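PDB 2EAB: alpha-fucosidase, which probably releases alpha-1,2-linked L-fucose from glycans by hydrolysis, this chain being the catalytic part of a longer bifidobacterial glycoside hydrolase of family 95. Local coordinates for residues N797-L802 / G821-G826. Residues are numbered along the deposited sequence; the frame is centred on the assembly and turned at random.
Sequences NYTNIL and GNFTVG
I801 and V825 make the closest touch here, methyl against methyl, with I801 CD1 3.6 Å from V825 CG1. The two side chains run across each other at a slant. In I801, CG1 lies beside the backbone N (chi1 -56°) and anti to the carbonyl carbon, and the next torsion (chi2 -61°) brings CD1 to V825. The second methyl of V825 serves the other neighbour: its CG2 lies 4.2 Å from T799 CG2. T799 also approaches the F823 ring obliquely, with T799 OG1 4.3 Å from F823 CD2, a loose contact. No hydrogen bond joins the two segments. Strands 799-801 and 823-826 run almost parallel, at 8°, but their axes stay 9.6 Å apart. They belong to two different sheets that pack face to face in the C-terminal beta domain. T799 and I801 are held by backbone hydrogen bonds to strand 847-851 and T852. On the facing sheet, L839 touches both F823 and V825, while V837 and T827 pack on I801. F823 begins its strand at a G1 beta bulge formed with N822, against the preceding strand 812-819. All four touching residues are buried. The contact therefore joins the two sheets by apolar packing, while strand 799-801 bonds its backbone to its own sheet.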
loop_
_atom_site.group_PDB
_atom_site.type_symbol
_atom_site.label_atom_id
_atom_site.label_comp_id
_atom_site.label_asym_id
_atom_site.label_seq_id
_atom_site.Cartn_x
_atom_site.Cartn_y
_atom_site.Cartn_z
ATOM N N ASN A 797 -5.197 22.560 -3.580
ATOM C CA ASN A 797 -5.321 21.581 -2.504
ATOM C C ASN A 797 -6.257 22.058 -1.400
ATOM O O ASN A 797 -5.967 21.915 -0.215
ATOM C CB ASN A 797 -3.937 21.186 -1.962
ATOM C CG ASN A 797 -3.112 20.439 -2.990
ATOM O OD1 ASN A 797 -3.628 20.044 -4.031
ATOM N ND2 ASN A 797 -1.833 20.240 -2.702
ATOM N N TYR A 798 -7.394 22.621 -1.798
ATOM C CA TYR A 798 -8.373 23.077 -0.823
ATOM C C TYR A 798 -8.954 21.883 -0.068
ATOM O O TYR A 798 -9.041 20.764 -0.603
ATOM C CB TYR A 798 -9.475 23.924 -1.484
ATOM C CG TYR A 798 -10.375 23.176 -2.448
ATOM C CD1 TYR A 798 -11.521 22.526 -1.995
ATOM C CD2 TYR A 798 -10.098 23.144 -3.810
ATOM C CE1 TYR A 798 -12.362 21.841 -2.870
ATOM C CE2 TYR A 798 -10.933 22.463 -4.698
ATOM C CZ TYR A 798 -12.057 21.811 -4.214
ATOM O OH TYR A 798 -12.902 21.127 -5.060
ATOM N N THR A 799 -9.316 22.127 1.185
ATOM C CA THR A 799 -9.888 21.116 2.058
ATOM C C THR A 799 -11.361 20.953 1.720
ATOM O O THR A 799 -12.131 21.906 1.850
ATOM C CB THR A 799 -9.742 21.545 3.528
ATOM O OG1 THR A 799 -8.374 21.858 3.803
ATOM C CG2 THR A 799 -10.224 20.461 4.480
ATOM N N ASN A 800 -11.751 19.752 1.296
ATOM C CA ASN A 800 -13.115 19.484 0.860
ATOM C C ASN A 800 -13.797 18.520 1.818
ATOM O O ASN A 800 -13.490 17.322 1.840
ATOM C CB ASN A 800 -13.111 18.948 -0.576
ATOM C CG ASN A 800 -14.499 18.832 -1.169
ATOM O OD1 ASN A 800 -15.506 19.009 -0.474
ATOM N ND2 ASN A 800 -14.560 18.526 -2.462
ATOM N N ILE A 801 -14.709 19.067 2.617
ATOM C CA ILE A 801 -15.421 18.336 3.653
ATOM C C ILE A 801 -16.626 17.592 3.075
ATOM O O ILE A 801 -17.486 18.186 2.418
ATOM C CB ILE A 801 -15.897 19.311 4.766
ATOM C CG1 ILE A 801 -14.720 20.099 5.363
ATOM C CG2 ILE A 801 -16.715 18.591 5.835
ATOM C CD1 ILE A 801 -13.641 19.255 6.035
ATOM N N LEU A 802 -16.674 16.288 3.347
ATOM C CA LEU A 802 -17.779 15.408 2.944
ATOM C C LEU A 802 -18.100 15.485 1.444
ATOM O O LEU A 802 -19.234 15.764 1.058
ATOM C CB LEU A 802 -19.023 15.668 3.808
ATOM C CG LEU A 802 -18.831 15.424 5.308
ATOM C CD1 LEU A 802 -20.052 15.890 6.085
ATOM C CD2 LEU A 802 -18.520 13.959 5.620
ATOM N N GLY A 821 -1.557 20.127 2.907
ATOM C CA GLY A 821 -1.241 21.377 3.604
ATOM C C GLY A 821 -1.015 21.164 5.090
ATOM O O GLY A 821 -0.591 22.082 5.804
ATOM N N ASN A 822 -1.284 19.939 5.544
ATOM C CA ASN A 822 -1.110 19.512 6.932
ATOM C C ASN A 822 -2.133 20.145 7.867
ATOM O O ASN A 822 -1.801 20.959 8.747
ATOM C CB ASN A 822 0.328 19.706 7.433
ATOM C CG ASN A 822 0.655 18.800 8.600
ATOM O OD1 ASN A 822 -0.235 18.175 9.184
ATOM N ND2 ASN A 822 1.928 18.713 8.942
ATOM N N PHE A 823 -3.384 19.754 7.643
ATOM C CA PHE A 823 -4.485 20.097 8.527
ATOM C C PHE A 823 -5.095 18.804 9.039
ATOM O O PHE A 823 -5.343 17.882 8.255
ATOM C CB PHE A 823 -5.582 20.861 7.781
ATOM C CG PHE A 823 -5.135 22.158 7.178
ATOM C CD1 PHE A 823 -5.301 23.353 7.870
ATOM C CD2 PHE A 823 -4.583 22.192 5.904
ATOM C CE1 PHE A 823 -4.898 24.566 7.308
ATOM C CE2 PHE A 823 -4.174 23.397 5.333
ATOM C CZ PHE A 823 -4.338 24.588 6.038
ATOM N N THR A 824 -5.353 18.726 10.339
ATOM C CA THR A 824 -6.100 17.595 10.883
ATOM C C THR A 824 -7.576 17.961 10.864
ATOM O O THR A 824 -7.947 19.087 11.221
ATOM C CB THR A 824 -5.617 17.229 12.296
ATOM O OG1 THR A 824 -4.197 17.055 12.260
ATOM C CG2 THR A 824 -6.266 15.929 12.780
ATOM N N VAL A 825 -8.409 17.022 10.428
ATOM C CA VAL A 825 -9.804 17.295 10.133
ATOM C C VAL A 825 -10.725 16.365 10.909
ATOM O O VAL A 825 -10.569 15.139 10.873
ATOM C CB VAL A 825 -10.103 17.129 8.621
ATOM C CG1 VAL A 825 -11.571 17.395 8.326
ATOM C CG2 VAL A 825 -9.215 18.041 7.778
ATOM N N GLY A 826 -11.680 16.966 11.609
ATOM C CA GLY A 826 -12.801 16.240 12.188
ATOM C C GLY A 826 -14.076 16.852 11.651
ATOM O O GLY A 826 -14.131 18.061 11.411
#